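Local coordinates for protein 6-phospho-alpha-glucosidase (PDB 6VC6) that probably hydrolyses 6-phospho-alpha-glucosides with the help of NAD and a manganese ion, as in other family 4 glycosyl hydrolases, at residues Cys170-Asn175 with Leu259-Asp264; Asp192-Gly197 with Trp203-Tyr208. All blocks are in the same frame, centred on the assembly; numbering follows the deposited sequence.

Contact 1: residues Cys170-Asn175 with Leu259-Asp264. With MN (manganese (II) ion), chain E; G6P (6-O-phosphono-alpha-D-glucopyranose), chain F; NAD (nicotinamide-adenine-dinucleotide), chain G.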
loop_
_atom_site.group_PDB
_atom_site.type_symbol
_atom_site.label_atom_id
_atom_site.label_comp_id
_atom_site.label_asym_id
_atom_site.label_seq_id
_atom_site.Cartn_x
_atom_site.Cartn_y
_atom_site.Cartn_z
ATOM N N CYS A 170 2.857 1.041 -3.865
ATOM C CA CYS A 170 1.408 1.019 -3.729
ATOM C C CYS A 170 0.790 0.768 -5.094
ATOM O O CYS A 170 1.287 1.275 -6.104
ATOM C CB CYS A 170 0.875 2.336 -3.158
ATOM S SG CYS A 170 -0.924 2.488 -3.140
ATOM N N ASP A 171 -0.296 -0.003 -5.119
ATOM C CA ASP A 171 -0.926 -0.384 -6.377
ATOM C C ASP A 171 -2.058 0.550 -6.786
ATOM O O ASP A 171 -2.682 0.317 -7.825
ATOM C CB ASP A 171 -1.440 -1.828 -6.310
ATOM C CG ASP A 171 -2.499 -2.035 -5.249
ATOM O OD1 ASP A 171 -3.022 -3.167 -5.165
ATOM O OD2 ASP A 171 -2.805 -1.093 -4.495
ATOM N N GLN A 172 -2.322 1.608 -6.012
ATOM C CA GLN A 172 -3.409 2.519 -6.367
ATOM C C GLN A 172 -3.121 3.298 -7.645
ATOM O O GLN A 172 -4.024 3.394 -8.495
ATOM C CB GLN A 172 -3.717 3.443 -5.186
ATOM C CG GLN A 172 -4.574 4.647 -5.541
ATOM C CD GLN A 172 -6.044 4.301 -5.683
ATOM O OE1 GLN A 172 -6.847 5.128 -6.109
ATOM N NE2 GLN A 172 -6.404 3.074 -5.321
ATOM N N PRO A 173 -1.929 3.877 -7.855
ATOM C CA PRO A 173 -1.691 4.578 -9.130
ATOM C C PRO A 173 -1.860 3.694 -10.354
ATOM O O PRO A 173 -2.391 4.158 -11.372
ATOM C CB PRO A 173 -0.249 5.082 -8.984
ATOM C CG PRO A 173 -0.053 5.225 -7.522
ATOM C CD PRO A 173 -0.809 4.080 -6.915
ATOM N N GLU A 174 -1.425 2.432 -10.294
ATOM C CA GLU A 174 -1.616 1.544 -11.438
ATOM C C GLU A 174 -3.084 1.176 -11.613
ATOM O O GLU A 174 -3.573 1.078 -12.746
ATOM C CB GLU A 174 -0.765 0.282 -11.290
ATOM C CG GLU A 174 -1.018 -0.747 -12.391
ATOM C CD GLU A 174 -0.170 -1.996 -12.250
ATOM O OE1 GLU A 174 1.042 -1.932 -12.537
ATOM O OE2 GLU A 174 -0.720 -3.045 -11.850
ATOM N N ASN A 175 -3.803 0.967 -10.506
ATOM C CA ASN A 175 -5.218 0.621 -10.603
ATOM C C ASN A 175 -6.025 1.739 -11.249
ATOM O O ASN A 175 -7.028 1.473 -11.920
ATOM C CB ASN A 175 -5.776 0.292 -9.219
ATOM C CG ASN A 175 -5.427 -1.115 -8.774
ATOM O OD1 ASN A 175 -5.174 -1.993 -9.598
ATOM N ND2 ASN A 175 -5.415 -1.336 -7.465
ATOM N N LEU A 259 -6.180 14.417 -12.853
ATOM C CA LEU A 259 -6.889 13.192 -12.507
ATOM C C LEU A 259 -6.474 12.748 -11.109
ATOM O O LEU A 259 -5.285 12.504 -10.877
ATOM C CB LEU A 259 -6.589 12.099 -13.524
ATOM C CG LEU A 259 -7.149 10.700 -13.253
ATOM C CD1 LEU A 259 -8.655 10.672 -13.453
ATOM C CD2 LEU A 259 -6.471 9.674 -14.149
ATOM N N PRO A 260 -7.404 12.627 -10.162
ATOM C CA PRO A 260 -7.014 12.420 -8.764
ATOM C C PRO A 260 -6.883 10.960 -8.361
ATOM O O PRO A 260 -7.609 10.081 -8.830
ATOM C CB PRO A 260 -8.169 13.083 -8.002
ATOM C CG PRO A 260 -9.359 12.827 -8.877
ATOM C CD PRO A 260 -8.858 12.824 -10.308
ATOM N N ASN A 261 -5.917 10.711 -7.479
ATOM C CA ASN A 261 -5.907 9.480 -6.703
ATOM C C ASN A 261 -7.218 9.375 -5.934
ATOM O O ASN A 261 -7.679 10.356 -5.346
ATOM C CB ASN A 261 -4.710 9.483 -5.747
ATOM C CG ASN A 261 -4.489 8.145 -5.065
ATOM O OD1 ASN A 261 -5.394 7.590 -4.441
ATOM N ND2 ASN A 261 -3.270 7.627 -5.170
ATOM N N THR A 262 -7.831 8.187 -5.950
ATOM C CA THR A 262 -9.153 8.041 -5.346
ATOM C C THR A 262 -9.144 8.322 -3.849
ATOM O O THR A 262 -10.205 8.586 -3.274
ATOM C CB THR A 262 -9.718 6.641 -5.601
ATOM O OG1 THR A 262 -8.957 5.671 -4.870
ATOM C CG2 THR A 262 -9.676 6.312 -7.086
ATOM N N TYR A 263 -7.977 8.277 -3.206
ATOM C CA TYR A 263 -7.889 8.624 -1.794
ATOM C C TYR A 263 -7.979 10.125 -1.552
ATOM O O TYR A 263 -8.133 10.537 -0.396
ATOM C CB TYR A 263 -6.591 8.075 -1.204
ATOM C CG TYR A 263 -6.671 6.610 -0.843
ATOM C CD1 TYR A 263 -7.272 6.198 0.339
ATOM C CD2 TYR A 263 -6.163 5.637 -1.693
ATOM C CE1 TYR A 263 -7.352 4.860 0.670
ATOM C CE2 TYR A 263 -6.240 4.297 -1.370
ATOM C CZ TYR A 263 -6.835 3.914 -0.187
ATOM O OH TYR A 263 -6.916 2.581 0.142
ATOM N N ASP A 264 -7.890 10.945 -2.603
ATOM C CA ASP A 264 -8.061 12.385 -2.443
ATOM C C ASP A 264 -9.455 12.750 -1.956
ATOM O O ASP A 264 -9.639 13.837 -1.399
ATOM C CB ASP A 264 -7.787 13.107 -3.764
ATOM C CG ASP A 264 -6.373 12.903 -4.264
ATOM O OD1 ASP A 264 -5.618 12.130 -3.637
ATOM O OD2 ASP A 264 -6.019 13.519 -5.290
HETATM MN MN MN E . -1.844 1.659 -1.349
HETATM C C1 G6P F . -6.120 0.420 -2.062
HETATM C C2 G6P F . -4.712 0.776 -1.563
HETATM C C3 G6P F . -4.193 -0.121 -0.453
HETATM C C4 G6P F . -5.314 -0.394 0.522
HETATM C C5 G6P F . -6.337 -1.252 -0.198
HETATM C C6 G6P F . -7.547 -1.462 0.704
HETATM O O1 G6P F . -6.078 0.184 -3.476
HETATM O O2 G6P F . -3.796 0.733 -2.665
HETATM O O3 G6P F . -3.095 0.499 0.224
HETATM O O4 G6P F . -4.798 -1.097 1.655
HETATM O O5 G6P F . -6.817 -0.662 -1.412
HETATM O O6 G6P F . -8.196 -2.670 0.325
HETATM P P G6P F . -9.316 -3.326 1.273
HETATM O O1P G6P F . -8.498 -4.122 2.262
HETATM O O2P G6P F . -10.047 -2.146 1.871
HETATM O O3P G6P F . -10.158 -4.147 0.325
HETATM P PA NAD G . -4.284 -9.813 6.745
HETATM O O1A NAD G . -5.175 -10.751 5.967
HETATM O O2A NAD G . -4.549 -9.563 8.210
HETATM O O5B NAD G . -2.763 -10.310 6.592
HETATM C C5B NAD G . -1.752 -9.827 7.469
HETATM C C4B NAD G . -0.800 -10.959 7.818
HETATM O O4B NAD G . 0.427 -10.426 8.320
HETATM C C3B NAD G . -1.394 -11.839 8.906
HETATM O O3B NAD G . -1.342 -13.207 8.495
HETATM C C2B NAD G . -0.501 -11.639 10.111
HETATM O O2B NAD G . -0.305 -12.873 10.806
HETATM C C1B NAD G . 0.797 -11.138 9.502
HETATM N N9A NAD G . 1.552 -10.274 10.442
HETATM C C8A NAD G . 1.050 -9.317 11.245
HETATM N N7A NAD G . 2.034 -8.733 11.978
HETATM C C5A NAD G . 3.194 -9.329 11.645
HETATM C C6A NAD G . 4.619 -9.203 12.036
HETATM N N6A NAD G . 5.015 -8.294 12.960
HETATM N N1A NAD G . 5.511 -10.026 11.440
HETATM C C2A NAD G . 5.135 -10.934 10.520
HETATM N N3A NAD G . 3.864 -11.103 10.120
HETATM C C4A NAD G . 2.868 -10.347 10.637
HETATM O O3 NAD G . -4.230 -8.390 5.994
HETATM P PN NAD G . -4.554 -8.221 4.428
HETATM O O1N NAD G . -5.933 -7.621 4.290
HETATM O O2N NAD G . -4.192 -9.491 3.694
HETATM O O5D NAD G . -3.476 -7.092 4.049
HETATM C C5D NAD G . -2.110 -7.445 3.841
HETATM C C4D NAD G . -1.282 -6.170 3.831
HETATM O O4D NAD G . -1.104 -5.712 2.489
HETATM C C3D NAD G . -1.998 -5.062 4.590
HETATM O O3D NAD G . -1.069 -4.426 5.471
HETATM C C2D NAD G . -2.408 -4.072 3.525
HETATM O O2D NAD G . -2.369 -2.733 4.020
HETATM C C1D NAD G . -1.351 -4.306 2.463
HETATM N N1N NAD G . -1.765 -3.835 1.144
HETATM C C2N NAD G . -1.092 -2.803 0.634
HETATM C C3N NAD G . -1.408 -2.286 -0.609
HETATM C C7N NAD G . -0.620 -1.123 -1.131
HETATM O O7N NAD G . -1.030 -0.508 -2.101
HETATM N N7N NAD G . 0.508 -0.787 -0.507
HETATM C C4N NAD G . -2.438 -2.863 -1.341
HETATM C C5N NAD G . -3.129 -3.936 -0.788
HETATM C C6N NAD G . -2.766 -4.415 0.468
#
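Gln172 joins the two segments by hydrogen bonds from Thr262 to its amide oxygen. Thr262 OG1 gives a short bond to Gln172 OE1 (2.5 Å) from above the carbonyl plane, and the backbone N of Thr262 adds a longer one to the same OE1 (3.2 Å) from the same face. A bend at chi2 (78°) turns the glutamine amide toward this residue, and the double grip limits its rotation, leaving NE2 directed at the sugar, 3.4 Å from G6P O1.

Van der Waals packing adds Asn261, whose amide lies against Gln172 CG. Its OD1 is occupied by the N of Tyr263 (2.9 Å), in plane on a lone pair, a cap that suits asparagine to the start of the turn. Tyr263 brings OH to 3.2 Å from G6P C1, with the sugar at its ring edge, while His200 stacks on the ring.

Manganese is bound by Cys170 SG at 2.2 Å, and the same sulfur accepts a capping bond from Gln172 N. G6P O2 and O3, NAD O7N and His200 NE2 share the ion. Metal, nicotinamide and phosphosugar thus meet at one helix start, the active-site pattern of family 4 glycosidases.

Contact 2: residues Asp192-Gly197 with Trp203-Tyr208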
loop_
_atom_site.group_PDB
_atom_site.type_symbol
_atom_site.label_atom_id
_atom_site.label_comp_id
_atom_site.label_asym_id
_atom_site.label_seq_id
_atom_site.Cartn_x
_atom_site.Cartn_y
_atom_site.Cartn_z
ATOM N N ASP A 192 1.317 6.380 -20.449
ATOM C CA ASP A 192 2.496 6.949 -19.803
ATOM C C ASP A 192 2.074 8.107 -18.910
ATOM O O ASP A 192 1.820 9.216 -19.408
ATOM C CB ASP A 192 3.514 7.421 -20.845
ATOM C CG ASP A 192 4.121 6.273 -21.626
ATOM O OD1 ASP A 192 4.277 6.408 -22.857
ATOM O OD2 ASP A 192 4.439 5.235 -21.009
ATOM N N PRO A 193 1.981 7.912 -17.599
ATOM C CA PRO A 193 1.499 8.974 -16.716
ATOM C C PRO A 193 2.613 9.880 -16.206
ATOM O O PRO A 193 3.788 9.512 -16.152
ATOM C CB PRO A 193 0.875 8.187 -15.555
ATOM C CG PRO A 193 1.724 6.960 -15.467
ATOM C CD PRO A 193 2.166 6.638 -16.880
ATOM N N VAL A 194 2.208 11.093 -15.841
ATOM C CA VAL A 194 3.028 12.019 -15.068
ATOM C C VAL A 194 2.297 12.255 -13.754
ATOM O O VAL A 194 1.158 12.739 -13.750
ATOM C CB VAL A 194 3.275 13.340 -15.814
ATOM C CG1 VAL A 194 4.157 14.260 -14.984
ATOM C CG2 VAL A 194 3.907 13.071 -17.171
ATOM N N TYR A 195 2.945 11.908 -12.644
ATOM C CA TYR A 195 2.273 11.797 -11.358
ATOM C C TYR A 195 3.139 12.408 -10.267
ATOM O O TYR A 195 4.370 12.347 -10.322
ATOM C CB TYR A 195 1.963 10.322 -11.048
ATOM C CG TYR A 195 1.295 10.053 -9.717
ATOM C CD1 TYR A 195 2.049 9.836 -8.570
ATOM C CD2 TYR A 195 -0.088 9.987 -9.613
ATOM C CE1 TYR A 195 1.444 9.579 -7.355
ATOM C CE2 TYR A 195 -0.703 9.729 -8.402
ATOM C CZ TYR A 195 0.068 9.526 -7.277
ATOM O OH TYR A 195 -0.538 9.269 -6.069
ATOM N N PHE A 196 2.481 13.000 -9.272
ATOM C CA PHE A 196 3.167 13.525 -8.101
ATOM C C PHE A 196 2.239 13.430 -6.899
ATOM O O PHE A 196 1.014 13.402 -7.043
ATOM C CB PHE A 196 3.632 14.978 -8.305
ATOM C CG PHE A 196 2.546 16.009 -8.114
ATOM C CD1 PHE A 196 2.290 16.554 -6.861
ATOM C CD2 PHE A 196 1.797 16.451 -9.192
ATOM C CE1 PHE A 196 1.297 17.501 -6.687
ATOM C CE2 PHE A 196 0.804 17.401 -9.024
ATOM C CZ PHE A 196 0.555 17.926 -7.770
ATOM N N GLY A 197 2.835 13.393 -5.715
ATOM C CA GLY A 197 2.102 13.420 -4.473
ATOM C C GLY A 197 2.706 12.467 -3.469
ATOM O O GLY A 197 3.751 11.861 -3.701
ATOM N N TRP A 203 -1.983 13.178 -7.708
ATOM C CA TRP A 203 -2.711 13.593 -8.897
ATOM C C TRP A 203 -1.906 13.241 -10.138
ATOM O O TRP A 203 -0.672 13.276 -10.130
ATOM C CB TRP A 203 -2.997 15.101 -8.889
ATOM C CG TRP A 203 -3.919 15.546 -7.799
ATOM C CD1 TRP A 203 -5.274 15.685 -7.878
ATOM C CD2 TRP A 203 -3.555 15.919 -6.465
ATOM N NE1 TRP A 203 -5.776 16.118 -6.674
ATOM C CE2 TRP A 203 -4.741 16.270 -5.790
ATOM C CE3 TRP A 203 -2.340 15.988 -5.775
ATOM C CZ2 TRP A 203 -4.749 16.684 -4.460
ATOM C CZ3 TRP A 203 -2.350 16.398 -4.454
ATOM C CH2 TRP A 203 -3.546 16.741 -3.810
ATOM N N PHE A 204 -2.619 12.902 -11.209
ATOM C CA PHE A 204 -2.021 12.692 -12.519
ATOM C C PHE A 204 -2.154 13.979 -13.323
ATOM O O PHE A 204 -3.272 14.412 -13.625
ATOM C CB PHE A 204 -2.693 11.532 -13.256
ATOM C CG PHE A 204 -2.412 10.183 -12.657
ATOM C CD1 PHE A 204 -1.357 9.413 -13.116
ATOM C CD2 PHE A 204 -3.211 9.678 -11.643
ATOM C CE1 PHE A 204 -1.096 8.169 -12.571
ATOM C CE2 PHE A 204 -2.958 8.434 -11.094
ATOM C CZ PHE A 204 -1.898 7.680 -11.560
ATOM N N THR A 205 -1.020 14.592 -13.661
ATOM C CA THR A 205 -1.029 15.819 -14.446
ATOM C C THR A 205 -1.077 15.564 -15.946
ATOM O O THR A 205 -1.528 16.440 -16.693
ATOM C CB THR A 205 0.200 16.672 -14.116
ATOM O OG1 THR A 205 1.388 15.981 -14.522
ATOM C CG2 THR A 205 0.268 16.951 -12.621
ATOM N N HIS A 206 -0.625 14.398 -16.399
ATOM C CA HIS A 206 -0.703 14.025 -17.803
ATOM C C HIS A 206 -0.884 12.518 -17.901
ATOM O O HIS A 206 -0.411 11.765 -17.047
ATOM C CB HIS A 206 0.548 14.449 -18.585
ATOM C CG HIS A 206 0.792 15.925 -18.589
ATOM N ND1 HIS A 206 0.054 16.801 -19.356
ATOM C CD2 HIS A 206 1.696 16.680 -17.921
ATOM C CE1 HIS A 206 0.491 18.031 -19.158
ATOM N NE2 HIS A 206 1.487 17.987 -18.292
ATOM N N VAL A 207 -1.586 12.088 -18.949
ATOM C CA VAL A 207 -1.757 10.669 -19.265
ATOM C C VAL A 207 -1.477 10.535 -20.759
ATOM O O VAL A 207 -2.368 10.721 -21.595
ATOM C CB VAL A 207 -3.152 10.142 -18.910
ATOM C CG1 VAL A 207 -3.241 8.649 -19.198
ATOM C CG2 VAL A 207 -3.479 10.423 -17.449
ATOM N N TYR A 208 -0.236 10.212 -21.106
ATOM C CA TYR A 208 0.199 10.188 -22.494
ATOM C C TYR A 208 0.010 8.808 -23.109
ATOM O O TYR A 208 0.224 7.785 -22.452
ATOM C CB TYR A 208 1.670 10.592 -22.603
ATOM C CG TYR A 208 1.960 12.032 -22.245
ATOM C CD1 TYR A 208 2.815 12.348 -21.197
ATOM C CD2 TYR A 208 1.388 13.076 -22.961
ATOM C CE1 TYR A 208 3.090 13.662 -20.869
ATOM C CE2 TYR A 208 1.656 14.395 -22.640
ATOM C CZ TYR A 208 2.506 14.681 -21.593
ATOM O OH TYR A 208 2.776 15.992 -21.270
#
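Tyr195 directs its ring edge at the face of Phe204, with CD2 standing 3.4 Å above the centre of the phenylalanine ring. The planes meet at 58°, an edge-to-face pair. Pro193 CB fits at the edge of the Phe204 ring, 3.5 Å from CD1, so a flat apolar side chain serves two neighbours at once. Cutting Phe204 back to an alanine would probably leave the Tyr195 edge and Pro193 CB without their packing partner and open a gap toward helix 172-184, where Pro173, Ile176 and Met177 touch the phenylalanine.

The other face of the sheet carries Phe196 and Trp203, whose rings meet obliquely, Phe196 CZ being 4.0 Å from Trp203 CE3. Thr205 CG2 lies at the edge of the Phe196 ring. Farther along, Val194 CB sits at the edge of the His206 imidazole, and the hydroxyl of Tyr208 stands over one face of that imidazole, while Val194 CG2 packs against Tyr208 CE1 (3.8 Å). The valine places CG2 there by setting it anti to its carbonyl carbon, which leaves CG1 beside Thr205 OG1.

Backbone bonds pair Asp192 with Tyr208 and Phe196 with Trp203 in both directions. Val194 N donates to His206 O (3.0 Å), but Val194 O receives Thr205 N (2.9 Å) and, weakly, Thr205 OG1. Two polar ends find partners beyond the hairpin: Tyr195 OH bonds to Glu358 OE1, and His206 ND1 to Asp215 OD2. At Gly197 a side chain would press on the carbonyl O of Phe196, so glycine suits the corner. Thr205 and His206 together facing Val194 make a classic beta bulge in an antiparallel hairpin, which lays Pro193 and Phe204 on helix 172-184 and whose strand 201-209 runs between 191-196 and 259-260.

In the fold
The centres of the two contacts lie about 11 Å apart, and along the chain the hairpin of contact 2 is nested within the loop closed by contact 1. Strand 259-260 borders strand 201-209 in a three-stranded sheet, joined by a probable hydrogen bond from Phe204 N to Leu259 O (2.7 Å). Helix 172-184 leads on to strand 191-196, and Pro173 O approaches Phe204 CZ at 3.6 Å. A weak hydrogen bond runs from Asn261 ND2 to Tyr195 OH. Contact 1 touches metal, sugar and cofactor directly, whereas contact 2 stands one layer back: the Tyr195 side chain is about 9 Å from manganese and about 10 Å from the phosphosugar.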